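Long-range contacts in spermidine synthase (Corynebacterium glutamicum ATCC 13032, PDB 3GJY), which is probably a spermidine synthase of polyamine biosynthesis, transferring an aminopropyl group from decarboxylated S-adenosylmethionine to putrescine on a Rossmann-like methyltransferase fold: residues I163-F168 / Y196-G201; D202-R207 / P229-G234; A209-A214 / Q287-G292; V223-D228 / I240-S245. All blocks are in the same frame, centred on the assembly; numbering follows the deposited sequence. Where two conformers were deposited one is given.

Contact 1: residues I163-F168 / Y196-G201; sequences IIRDVF and YVANCG
In the central sheet of the AdoMet-methyltransferase-like fold, Ile163-Arg165 and Tyr196-Ala198 pair as neighbouring parallel strands, joined by a beta-alpha-beta crossover through helix 180-189. Their short axes diverge by only 8°. Three backbone bonds make the ladder: Val197 N to Ile163 O, Arg165 N to Val197 O at 2.8 Å, and Asn199 N to Arg165 O.

Arg165 then reaches over the sheet face that also bears Ile163, Tyr196 and Ala198. With CG anti to the backbone N (chi1 -166°) and a bend at chi3, its guanidinium lies flat above the methyl of Ala198, CZ to CB 3.8 Å, and stands almost perpendicular to the Tyr196 ring. NH2 gives Asn199 O a bond of 3.0 Å, in the guanidinium plane but above the carbonyl plane, while NH1 forms a salt bridge with Glu212. A water accepts from Arg165 NE and from Val167 N, where the first strand has ended.

Beyond the ladder Asp166 meets Asn199; Tyr70 and Asn239 bind their other oxygens, Asp166 OD2 and Asn199 OD1. Asn199 ND2 donates to Asp166 OD1 at 2.9 Å, nearly straight at 173°, within its own amide plane but from above the carboxylate.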
loop_
_atom_site.group_PDB
_atom_site.type_symbol
_atom_site.label_atom_id
_atom_site.label_comp_id
_atom_site.label_asym_id
_atom_site.label_seq_id
_atom_site.Cartn_x
_atom_site.Cartn_y
_atom_site.Cartn_z
ATOM N N ILE A 163 7.041 1.479 4.951
ATOM C CA ILE A 163 6.655 0.262 4.234
ATOM C C ILE A 163 5.205 0.436 3.781
ATOM O O ILE A 163 4.348 0.752 4.588
ATOM C CB ILE A 163 6.753 -0.981 5.163
ATOM C CG1 ILE A 163 8.211 -1.255 5.566
ATOM C CG2 ILE A 163 6.116 -2.242 4.552
ATOM C CD1 ILE A 163 8.334 -2.143 6.802
ATOM N N ILE A 164 4.956 0.217 2.487
ATOM C CA ILE A 164 3.622 0.214 1.898
ATOM C C ILE A 164 3.336 -1.220 1.455
ATOM O O ILE A 164 4.055 -1.758 0.619
ATOM C CB ILE A 164 3.518 1.194 0.702
ATOM C CG1 ILE A 164 3.895 2.627 1.171
ATOM C CG2 ILE A 164 2.099 1.141 0.104
ATOM C CD1 ILE A 164 3.895 3.680 0.136
ATOM N N ARG A 165 2.293 -1.828 2.019
ATOM C CA ARG A 165 1.885 -3.180 1.625
ATOM C C ARG A 165 0.695 -3.063 0.681
ATOM O O ARG A 165 -0.372 -2.524 1.054
ATOM C CB ARG A 165 1.446 -4.037 2.818
ATOM C CG ARG A 165 1.352 -5.490 2.450
ATOM C CD ARG A 165 0.460 -6.271 3.414
ATOM N NE ARG A 165 -0.932 -5.879 3.275
ATOM C CZ ARG A 165 -1.850 -6.113 4.212
ATOM N NH1 ARG A 165 -1.528 -6.709 5.348
ATOM N NH2 ARG A 165 -3.093 -5.706 4.011
ATOM N N ASP A 166 0.859 -3.568 -0.532
ATOM C CA ASP A 166 -0.226 -3.565 -1.522
ATOM C C ASP A 166 -0.074 -4.805 -2.360
ATOM O O ASP A 166 0.328 -4.767 -3.515
ATOM C CB ASP A 166 -0.203 -2.286 -2.374
ATOM C CG ASP A 166 -1.413 -2.160 -3.292
ATOM O OD1 ASP A 166 -2.426 -2.774 -2.983
ATOM O OD2 ASP A 166 -1.321 -1.446 -4.328
ATOM N N VAL A 167 -0.380 -5.928 -1.723
ATOM C CA VAL A 167 -0.242 -7.244 -2.339
ATOM C C VAL A 167 -1.579 -7.679 -2.956
ATOM O O VAL A 167 -2.653 -7.508 -2.339
ATOM C CB VAL A 167 0.364 -8.298 -1.330
ATOM C CG1 VAL A 167 1.704 -7.842 -0.827
ATOM C CG2 VAL A 167 -0.517 -8.573 -0.163
ATOM N N PHE A 168 -1.512 -8.256 -4.154
ATOM C CA PHE A 168 -2.709 -8.899 -4.783
ATOM C C PHE A 168 -3.938 -8.013 -4.619
ATOM O O PHE A 168 -4.982 -8.443 -4.091
ATOM C CB PHE A 168 -2.947 -10.277 -4.166
ATOM C CG PHE A 168 -1.736 -11.140 -4.192
ATOM C CD1 PHE A 168 -1.264 -11.654 -5.402
ATOM C CD2 PHE A 168 -1.059 -11.442 -3.017
ATOM C CE1 PHE A 168 -0.141 -12.467 -5.444
ATOM C CE2 PHE A 168 0.080 -12.258 -3.038
ATOM C CZ PHE A 168 0.534 -12.779 -4.263
ATOM N N TYR A 196 4.264 2.221 8.777
ATOM C CA TYR A 196 3.696 1.100 8.041
ATOM C C TYR A 196 2.314 1.510 7.518
ATOM O O TYR A 196 1.470 1.970 8.279
ATOM C CB TYR A 196 3.609 -0.135 8.973
ATOM C CG TYR A 196 2.842 -1.291 8.367
ATOM C CD1 TYR A 196 3.497 -2.305 7.667
ATOM C CD2 TYR A 196 1.459 -1.352 8.490
ATOM C CE1 TYR A 196 2.801 -3.366 7.120
ATOM C CE2 TYR A 196 0.727 -2.415 7.936
ATOM C CZ TYR A 196 1.420 -3.432 7.245
ATOM O OH TYR A 196 0.753 -4.490 6.680
ATOM N N VAL A 197 2.075 1.277 6.230
ATOM C CA VAL A 197 0.792 1.613 5.569
ATOM C C VAL A 197 0.378 0.414 4.735
ATOM O O VAL A 197 1.187 -0.060 3.932
ATOM C CB VAL A 197 0.939 2.773 4.547
ATOM C CG1 VAL A 197 -0.389 3.047 3.843
ATOM C CG2 VAL A 197 1.461 4.016 5.192
ATOM N N ALA A 198 -0.856 -0.042 4.868
ATOM C CA ALA A 198 -1.334 -1.173 4.082
ATOM C C ALA A 198 -2.658 -0.909 3.413
ATOM O O ALA A 198 -3.594 -0.376 4.023
ATOM C CB ALA A 198 -1.451 -2.449 4.953
ATOM N N ASN A 199 -2.758 -1.359 2.170
ATOM C CA ASN A 199 -4.053 -1.470 1.514
ATOM C C ASN A 199 -4.721 -2.771 1.940
ATOM O O ASN A 199 -4.126 -3.844 1.846
ATOM C CB ASN A 199 -3.861 -1.448 0.005
ATOM C CG ASN A 199 -5.155 -1.517 -0.753
ATOM O OD1 ASN A 199 -6.207 -1.090 -0.260
ATOM N ND2 ASN A 199 -5.080 -2.027 -1.982
ATOM N N CYS A 200 -5.930 -2.672 2.476
ATOM C CA CYS A 200 -6.682 -3.861 2.917
ATOM C C CYS A 200 -8.024 -3.847 2.209
ATOM O O CYS A 200 -8.800 -2.914 2.360
ATOM C CB CYS A 200 -6.840 -3.862 4.445
ATOM S SG CYS A 200 -7.950 -5.096 5.115
ATOM N N GLY A 201 -8.265 -4.856 1.378
ATOM C CA GLY A 201 -9.592 -5.034 0.766
ATOM C C GLY A 201 -10.443 -5.933 1.654
ATOM O O GLY A 201 -9.969 -6.979 2.135
HETATM O O HOH W 1 -2.110 -5.484 0.683
#

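Contact 2: residues D202-R207 / P229-G234; sequences DHSDLR and PPMLKG
Met231, a selenomethionine, Ser204 and Leu206 carry this contact, in which the loop between strand 194-202 and helix 207-219 packs against the short helix 229-232. Met231 extends its side chain to the loop. With CG anti to the backbone N (chi1 176°) and chi2 extended, SE touches two atoms there, 3.8 Å from Asp202 O and 3.9 Å from Leu206 CD2.

Leu206 crosses the selenomethionine at a slant with this one methyl and sends the other to the next residue of the helix: its CD1 lies 3.8 Å from Leu232 CD2, the two leucine side chains meeting at about a right angle. Phe282 of helix 276-282 touches both leucines and extends the apolar cluster. A type I turn from His203 to Leu206, closed by Leu206 N to His203 O at 2.9 Å, leads into this leucine, which occupies the N-cap position before helix 207-219.

At the more exposed end, Ser204 OG lies 2.9 Å from Met231 O, a distance suited to a hydrogen bond, although its proton has another acceptor within reach. The same carbonyl accepts from Gly234 N at 2.9 Å, within the Schellman motif that ends the helix. The chemistry is thus mainly apolar, with a single serine hydroxyl lying beside a carbonyl that already serves the helix terminus.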
loop_
_atom_site.group_PDB
_atom_site.type_symbol
_atom_site.label_atom_id
_atom_site.label_comp_id
_atom_site.label_asym_id
_atom_site.label_seq_id
_atom_site.Cartn_x
_atom_site.Cartn_y
_atom_site.Cartn_z
ATOM N N ASP A 202 -11.682 -5.517 1.919
ATOM C CA ASP A 202 -12.536 -6.332 2.797
ATOM C C ASP A 202 -14.015 -6.166 2.454
ATOM O O ASP A 202 -14.449 -5.118 1.936
ATOM C CB ASP A 202 -12.240 -6.052 4.292
ATOM C CG ASP A 202 -12.556 -7.257 5.210
ATOM O OD1 ASP A 202 -13.053 -8.313 4.729
ATOM O OD2 ASP A 202 -12.314 -7.173 6.431
ATOM N N HIS A 203 -14.787 -7.227 2.703
ATOM C CA HIS A 203 -16.255 -7.093 2.642
ATOM C C HIS A 203 -16.817 -6.771 4.018
ATOM O O HIS A 203 -16.107 -6.855 5.029
ATOM C CB HIS A 203 -16.993 -8.262 1.965
ATOM C CG HIS A 203 -16.191 -9.515 1.843
ATOM N ND1 HIS A 203 -16.023 -10.168 0.641
ATOM C CD2 HIS A 203 -15.526 -10.246 2.768
ATOM C CE1 HIS A 203 -15.267 -11.236 0.825
ATOM N NE2 HIS A 203 -14.953 -11.307 2.107
ATOM N N SER A 204 -18.095 -6.423 4.052
ATOM C CA SER A 204 -18.560 -5.499 5.054
ATOM C C SER A 204 -18.688 -5.987 6.517
ATOM O O SER A 204 -18.896 -5.174 7.403
ATOM C CB SER A 204 -19.778 -4.725 4.527
ATOM O OG SER A 204 -19.346 -3.757 3.555
ATOM N N ASP A 205 -18.455 -7.270 6.778
ATOM C CA ASP A 205 -18.259 -7.755 8.149
ATOM C C ASP A 205 -16.953 -7.163 8.758
ATOM O O ASP A 205 -16.812 -7.006 9.972
ATOM C CB ASP A 205 -18.259 -9.308 8.187
ATOM C CG ASP A 205 -17.091 -9.934 7.403
ATOM O OD1 ASP A 205 -17.271 -10.359 6.229
ATOM O OD2 ASP A 205 -15.982 -10.010 7.965
ATOM N N LEU A 206 -16.008 -6.845 7.882
ATOM C CA LEU A 206 -14.756 -6.195 8.267
ATOM C C LEU A 206 -13.886 -7.003 9.236
ATOM O O LEU A 206 -13.012 -6.437 9.896
ATOM C CB LEU A 206 -15.016 -4.774 8.789
ATOM C CG LEU A 206 -15.721 -3.865 7.779
ATOM C CD1 LEU A 206 -15.973 -2.474 8.323
ATOM C CD2 LEU A 206 -14.897 -3.777 6.500
ATOM N N ARG A 207 -14.106 -8.329 9.308
ATOM C CA ARG A 207 -13.357 -9.154 10.259
ATOM C C ARG A 207 -11.889 -9.205 9.890
ATOM O O ARG A 207 -11.042 -9.262 10.783
ATOM C CB ARG A 207 -13.901 -10.588 10.357
ATOM C CG ARG A 207 -15.292 -10.672 10.991
ATOM C CD ARG A 207 -15.672 -12.144 11.192
ATOM N NE ARG A 207 -16.491 -12.702 10.116
ATOM C CZ ARG A 207 -16.050 -13.128 8.930
ATOM N NH1 ARG A 207 -16.913 -13.634 8.057
ATOM N NH2 ARG A 207 -14.766 -13.055 8.600
ATOM N N PRO A 229 -16.351 4.963 3.194
ATOM C CA PRO A 229 -17.571 4.986 4.015
ATOM C C PRO A 229 -18.710 4.017 3.608
ATOM O O PRO A 229 -19.282 3.393 4.481
ATOM C CB PRO A 229 -17.998 6.464 3.953
ATOM C CG PRO A 229 -16.718 7.196 3.728
ATOM C CD PRO A 229 -15.981 6.307 2.718
ATOM N N PRO A 230 -18.984 3.811 2.293
ATOM C CA PRO A 230 -20.019 2.798 1.988
ATOM C C PRO A 230 -19.644 1.363 2.397
ATOM O O PRO A 230 -20.526 0.534 2.608
ATOM C CB PRO A 230 -20.118 2.864 0.462
ATOM C CG PRO A 230 -19.738 4.265 0.124
ATOM C CD PRO A 230 -18.574 4.528 1.069
HETATM N N MSE A 231 -18.352 1.062 2.493
HETATM C CA MSE A 231 -17.920 -0.242 2.990
HETATM C C MSE A 231 -18.125 -0.360 4.501
HETATM O O MSE A 231 -18.660 -1.364 4.990
HETATM C CB MSE A 231 -16.465 -0.505 2.618
HETATM C CG MSE A 231 -15.926 -1.797 3.192
HETATM SE SE MSE A 231 -14.077 -1.606 3.348
HETATM C CE MSE A 231 -14.051 0.012 4.418
ATOM N N LEU A 232 -17.736 0.674 5.241
ATOM C CA LEU A 232 -18.038 0.749 6.679
ATOM C C LEU A 232 -19.527 0.593 6.949
ATOM O O LEU A 232 -19.916 -0.015 7.954
ATOM C CB LEU A 232 -17.565 2.081 7.271
ATOM C CG LEU A 232 -16.056 2.283 7.413
ATOM C CD1 LEU A 232 -15.819 3.651 8.022
ATOM C CD2 LEU A 232 -15.408 1.242 8.287
ATOM N N LYS A 233 -20.340 1.148 6.049
ATOM C CA LYS A 233 -21.804 1.078 6.164
ATOM C C LYS A 233 -22.373 -0.248 5.648
ATOM O O LYS A 233 -23.597 -0.406 5.573
ATOM C CB LYS A 233 -22.470 2.245 5.417
ATOM C CG LYS A 233 -22.167 3.619 5.989
ATOM C CD LYS A 233 -22.768 4.701 5.124
ATOM C CE LYS A 233 -22.249 6.054 5.569
ATOM N NZ LYS A 233 -23.078 7.174 5.052
ATOM N N GLY A 234 -21.493 -1.183 5.275
ATOM C CA GLY A 234 -21.922 -2.502 4.808
ATOM C C GLY A 234 -22.554 -2.571 3.428
ATOM O O GLY A 234 -23.194 -3.579 3.088
#

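Contact 3: residues A209-A214 / Q287-G292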
loop_
_atom_site.group_PDB
_atom_site.type_symbol
_atom_site.label_atom_id
_atom_site.label_comp_id
_atom_site.label_asym_id
_atom_site.label_seq_id
_atom_site.Cartn_x
_atom_site.Cartn_y
_atom_site.Cartn_z
ATOM N N ALA A 209 -10.037 -6.762 8.179
ATOM C CA ALA A 209 -9.449 -5.471 8.598
ATOM C C ALA A 209 -9.266 -5.379 10.123
ATOM O O ALA A 209 -8.224 -4.919 10.625
ATOM C CB ALA A 209 -10.298 -4.338 8.106
ATOM N N LYS A 210 -10.292 -5.787 10.876
ATOM C CA LYS A 210 -10.236 -5.666 12.317
ATOM C C LYS A 210 -9.152 -6.594 12.898
ATOM O O LYS A 210 -8.438 -6.192 13.811
ATOM C CB LYS A 210 -11.606 -5.950 12.936
ATOM C CG LYS A 210 -12.636 -4.865 12.612
ATOM C CD LYS A 210 -14.023 -5.288 13.078
ATOM C CE LYS A 210 -15.050 -4.253 12.713
ATOM N NZ LYS A 210 -16.399 -4.732 13.170
ATOM N N SER A 211 -9.023 -7.813 12.375
ATOM C CA SER A 211 -7.971 -8.706 12.843
ATOM C C SER A 211 -6.571 -8.175 12.476
ATOM O O SER A 211 -5.621 -8.325 13.248
ATOM C CB SER A 211 -8.181 -10.113 12.295
ATOM O OG SER A 211 -9.218 -10.760 13.034
ATOM N N GLU A 212 -6.451 -7.537 11.308
ATOM C CA GLU A 212 -5.138 -6.951 10.945
ATOM C C GLU A 212 -4.811 -5.869 11.950
ATOM O O GLU A 212 -3.674 -5.802 12.449
ATOM C CB GLU A 212 -5.142 -6.358 9.529
ATOM C CG GLU A 212 -5.250 -7.401 8.449
ATOM C CD GLU A 212 -4.542 -6.993 7.207
ATOM O OE1 GLU A 212 -3.373 -6.616 7.371
ATOM O OE2 GLU A 212 -5.101 -7.152 6.103
ATOM N N LEU A 213 -5.778 -4.985 12.198
ATOM C CA LEU A 213 -5.569 -3.939 13.196
ATOM C C LEU A 213 -5.208 -4.477 14.592
ATOM O O LEU A 213 -4.324 -3.918 15.270
ATOM C CB LEU A 213 -6.780 -2.982 13.304
ATOM C CG LEU A 213 -6.916 -2.113 12.044
ATOM C CD1 LEU A 213 -8.369 -1.588 11.947
ATOM C CD2 LEU A 213 -5.932 -0.959 12.092
ATOM N N ALA A 214 -5.918 -5.518 15.045
ATOM C CA ALA A 214 -5.583 -6.143 16.325
ATOM C C ALA A 214 -4.104 -6.580 16.385
ATOM O O ALA A 214 -3.402 -6.328 17.367
ATOM C CB ALA A 214 -6.537 -7.335 16.629
ATOM N N GLN A 287 -9.501 -10.536 17.305
ATOM C CA GLN A 287 -8.342 -11.337 17.673
ATOM C C GLN A 287 -7.251 -11.185 16.627
ATOM O O GLN A 287 -7.511 -11.319 15.422
ATOM C CB GLN A 287 -8.750 -12.799 17.778
ATOM C CG GLN A 287 -9.866 -13.049 18.821
ATOM C CD GLN A 287 -9.550 -12.474 20.191
ATOM O OE1 GLN A 287 -8.650 -12.959 20.881
ATOM N NE2 GLN A 287 -10.297 -11.444 20.603
ATOM N N ALA A 288 -6.039 -10.921 17.106
ATOM C CA ALA A 288 -4.878 -10.889 16.224
ATOM C C ALA A 288 -4.647 -12.255 15.618
ATOM O O ALA A 288 -4.961 -13.293 16.223
ATOM C CB ALA A 288 -3.638 -10.445 16.987
ATOM N N ARG A 289 -4.072 -12.232 14.427
ATOM C CA ARG A 289 -3.679 -13.477 13.737
ATOM C C ARG A 289 -2.201 -13.772 13.923
ATOM O O ARG A 289 -1.378 -12.852 14.044
ATOM C CB ARG A 289 -3.942 -13.393 12.245
ATOM C CG ARG A 289 -5.404 -13.111 11.905
ATOM C CD ARG A 289 -5.546 -12.951 10.427
ATOM N NE ARG A 289 -6.937 -12.807 10.011
ATOM C CZ ARG A 289 -7.302 -12.528 8.769
ATOM N NH1 ARG A 289 -6.385 -12.341 7.816
ATOM N NH2 ARG A 289 -8.602 -12.429 8.477
ATOM N N HIS A 290 -1.882 -15.062 13.927
ATOM C CA HIS A 290 -0.508 -15.546 14.013
ATOM C C HIS A 290 -0.218 -16.491 12.865
ATOM O O HIS A 290 -1.131 -17.120 12.313
ATOM C CB HIS A 290 -0.255 -16.223 15.362
ATOM C CG HIS A 290 -0.149 -15.242 16.473
ATOM N ND1 HIS A 290 1.055 -14.712 16.875
ATOM C CD2 HIS A 290 -1.103 -14.627 17.217
ATOM C CE1 HIS A 290 0.846 -13.861 17.864
ATOM N NE2 HIS A 290 -0.453 -13.776 18.076
ATOM N N ASP A 291 1.057 -16.580 12.496
ATOM C CA ASP A 291 1.486 -17.552 11.494
ATOM C C ASP A 291 1.002 -18.937 11.901
ATOM O O ASP A 291 1.030 -19.290 13.081
ATOM C CB ASP A 291 3.011 -17.608 11.410
ATOM C CG ASP A 291 3.625 -16.369 10.760
ATOM O OD1 ASP A 291 2.907 -15.556 10.139
ATOM O OD2 ASP A 291 4.843 -16.263 10.862
ATOM N N GLY A 292 0.548 -19.679 10.903
ATOM C CA GLY A 292 0.193 -21.074 11.093
ATOM C C GLY A 292 1.380 -21.954 11.445
ATOM O O GLY A 292 2.550 -21.616 11.175
HETATM O O HOH W 2 -3.266 -9.793 13.131
HETATM O O HOH W 3 -11.328 -11.511 15.507
HETATM O O HOH W 4 -8.857 -13.832 11.651
#
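Ser211 points from helix 207-219 at the extended chain of Gln287-Arg289 and meets it with both its carbon and its oxygen. Its OG, anti to the carbonyl carbon (chi1 -77°), donates to Gln287 O over 3.0 Å, approaching with a 20° tilt from the carbonyl plane; Arg207 O is a second, weaker acceptor for the same single proton. On the same residue CB packs against the arm of Arg289, 3.7 Å from NE.

That arm runs extended from CG to NE past the serine, and its guanidinium goes on to Thr178, which NH1 binds. One turn further along the helix, Ala214 presses its methyl on the peptide link after Gln287, CB to Ala288 N 3.7 Å, and the two alanine methyls stand 4.3 Å apart.

Water fills in the polar links. One molecule donates to Ser211 O at 2.8 Å and accepts from Arg289 N at 2.9 Å, bridging helix and tail through backbone atoms. Another accepts from Arg289 NE at 2.7 Å, near the guanidinium plane, and reaches Ser211 OG only weakly.

The arrangement is that of a C-terminal tail without regular secondary structure, laid across the outside of a helix that flanks the Rossmann-like sheet.

Contact 4: residues V223-D228 / I240-S245; sequences VAVIAD and IILMGS
Met243 N donates to Ala224 O over 2.8 Å, and Ala224 N returns a bond to Met243 O at 3.0 Å, making one of two hydrogen-bonded pairs in this antiparallel ladder. Ile226 and Ile241 form the other; there Ile241 N to Ile226 O is the straighter bond, 171° at the hydrogen. The strand axes run at 167° to each other: strand 238-245 is the reversed strand set between 194-202 and 222-227, as in methyltransferase-like folds.

On the face bearing Ala224, Ile226, Ile241 and Met243, the selenomethionine reaches across to the partner strand. Bent at chi3 (-77°), it swings CE to 3.9 Å from Ile226 CD1 and 4.1 Å from Ala224 CB, and Tyr273 of the edge strand touches all three of these residues.

The other face carries Val225, Leu242 and Ile240. Val225 and Leu242 lie side by side, pointing the same way, CG1 to CD2 3.8 Å, whereas Ile240 slants across Val225 and brings CD1 to 4.2 Å from Ala227 CB. Leu213 of helix 207-219 packs on both Val225 and Leu242.

Ala224, Ile226, Ile241 and Met243 thus spend backbone bonds on each other, the residues between them bond to the flanking strands, and the side chains meeting on both faces are wholly apolar, as suits a buried sheet.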
loop_
_atom_site.group_PDB
_atom_site.type_symbol
_atom_site.label_atom_id
_atom_site.label_comp_id
_atom_site.label_asym_id
_atom_site.label_seq_id
_atom_site.Cartn_x
_atom_site.Cartn_y
_atom_site.Cartn_z
ATOM N N VAL A 223 -1.994 3.657 15.817
ATOM C CA VAL A 223 -2.668 3.235 14.570
ATOM C C VAL A 223 -3.667 4.276 14.140
ATOM O O VAL A 223 -4.168 5.050 14.955
ATOM C CB VAL A 223 -3.398 1.875 14.732
ATOM C CG1 VAL A 223 -2.404 0.682 14.814
ATOM C CG2 VAL A 223 -4.311 1.896 15.979
ATOM N N ALA A 224 -3.964 4.277 12.841
ATOM C CA ALA A 224 -4.983 5.136 12.256
ATOM C C ALA A 224 -5.433 4.512 10.953
ATOM O O ALA A 224 -4.752 3.615 10.410
ATOM C CB ALA A 224 -4.421 6.548 11.994
ATOM N N VAL A 225 -6.576 4.975 10.450
ATOM C CA VAL A 225 -7.089 4.444 9.197
ATOM C C VAL A 225 -7.653 5.525 8.271
ATOM O O VAL A 225 -8.017 6.626 8.704
ATOM C CB VAL A 225 -8.141 3.277 9.403
ATOM C CG1 VAL A 225 -7.626 2.098 10.225
ATOM C CG2 VAL A 225 -9.430 3.777 9.870
ATOM N N ILE A 226 -7.692 5.188 6.991
ATOM C CA ILE A 226 -8.458 5.934 6.002
ATOM C C ILE A 226 -9.418 4.989 5.321
ATOM O O ILE A 226 -9.030 3.961 4.781
ATOM C CB ILE A 226 -7.549 6.615 4.976
ATOM C CG1 ILE A 226 -6.732 7.758 5.629
ATOM C CG2 ILE A 226 -8.418 7.233 3.841
ATOM C CD1 ILE A 226 -5.547 8.180 4.831
ATOM N N ALA A 227 -10.712 5.306 5.403
ATOM C CA ALA A 227 -11.740 4.321 5.082
ATOM C C ALA A 227 -12.717 4.801 4.061
ATOM O O ALA A 227 -13.030 6.001 4.002
ATOM C CB ALA A 227 -12.506 3.925 6.362
ATOM N N ASP A 228 -13.203 3.816 3.285
ATOM C CA ASP A 228 -14.292 3.993 2.340
ATOM C C ASP A 228 -15.603 3.867 3.102
ATOM O O ASP A 228 -15.939 2.792 3.572
ATOM C CB ASP A 228 -14.281 2.927 1.271
ATOM C CG ASP A 228 -15.324 3.177 0.212
ATOM O OD1 ASP A 228 -14.998 3.053 -0.972
ATOM O OD2 ASP A 228 -16.478 3.494 0.570
ATOM N N ILE A 240 -9.725 -0.270 2.828
ATOM C CA ILE A 240 -9.398 0.506 4.013
ATOM C C ILE A 240 -7.876 0.550 4.102
ATOM O O ILE A 240 -7.202 -0.475 3.947
ATOM C CB ILE A 240 -10.086 -0.104 5.294
ATOM C CG1 ILE A 240 -9.776 0.737 6.530
ATOM C CG2 ILE A 240 -9.710 -1.584 5.468
ATOM C CD1 ILE A 240 -10.686 0.408 7.722
ATOM N N ILE A 241 -7.343 1.739 4.327
ATOM C CA ILE A 241 -5.900 1.924 4.483
ATOM C C ILE A 241 -5.593 1.859 5.989
ATOM O O ILE A 241 -6.129 2.644 6.782
ATOM C CB ILE A 241 -5.464 3.293 3.931
ATOM C CG1 ILE A 241 -5.870 3.456 2.440
ATOM C CG2 ILE A 241 -3.951 3.458 4.139
ATOM C CD1 ILE A 241 -5.522 2.298 1.526
ATOM N N LEU A 242 -4.752 0.905 6.372
ATOM C CA LEU A 242 -4.355 0.666 7.769
ATOM C C LEU A 242 -2.973 1.220 7.997
ATOM O O LEU A 242 -2.034 0.878 7.258
ATOM C CB LEU A 242 -4.336 -0.847 8.019
ATOM C CG LEU A 242 -5.597 -1.612 7.563
ATOM C CD1 LEU A 242 -5.410 -3.111 7.852
ATOM C CD2 LEU A 242 -6.860 -1.095 8.270
HETATM N N MSE A 243 -2.838 2.091 9.003
HETATM C CA MSE A 243 -1.558 2.716 9.291
HETATM C C MSE A 243 -1.079 2.384 10.708
HETATM O O MSE A 243 -1.872 2.408 11.651
HETATM C CB MSE A 243 -1.597 4.227 9.044
HETATM C CG MSE A 243 -1.885 4.579 7.586
HETATM SE SE MSE A 243 -1.980 6.460 7.259
HETATM C CE MSE A 243 -3.730 6.701 7.977
ATOM N N GLY A 244 0.206 2.062 10.846
ATOM C CA GLY A 244 0.792 1.775 12.154
ATOM C C GLY A 244 2.127 2.496 12.277
ATOM O O GLY A 244 2.866 2.621 11.295
ATOM N N SER A 245 2.417 3.038 13.461
ATOM C CA SER A 245 3.704 3.668 13.724
ATOM C C SER A 245 3.886 3.808 15.224
ATOM O O SER A 245 2.884 3.860 15.980
ATOM C CB SER A 245 3.712 5.089 13.150
ATOM O OG SER A 245 4.973 5.745 13.338
#

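From the N terminus, strand 160-165 comes first, and contact 1 closes the crossover through helix 180-189 before any other contact opens. Strand 194-202 runs straight on into the loop of contact 2, and helix 207-219 follows with its half of contact 3. Contact 2 crosses both contact 3 and contact 4, their segments alternating along the chain, while contact 4, an antiparallel return through helix 229-232, lies wholly within the long span that contact 3 closes. Contacts 1 and 4 share the sheet, where strands 194-202 and 238-245 are neighbours, their centres about 10 Å apart. Helix 207-219 joins the rest: Asp202 OD2 of contact 2 binds Ala209 N, and Ala209 packs on Ile240 of contact 4.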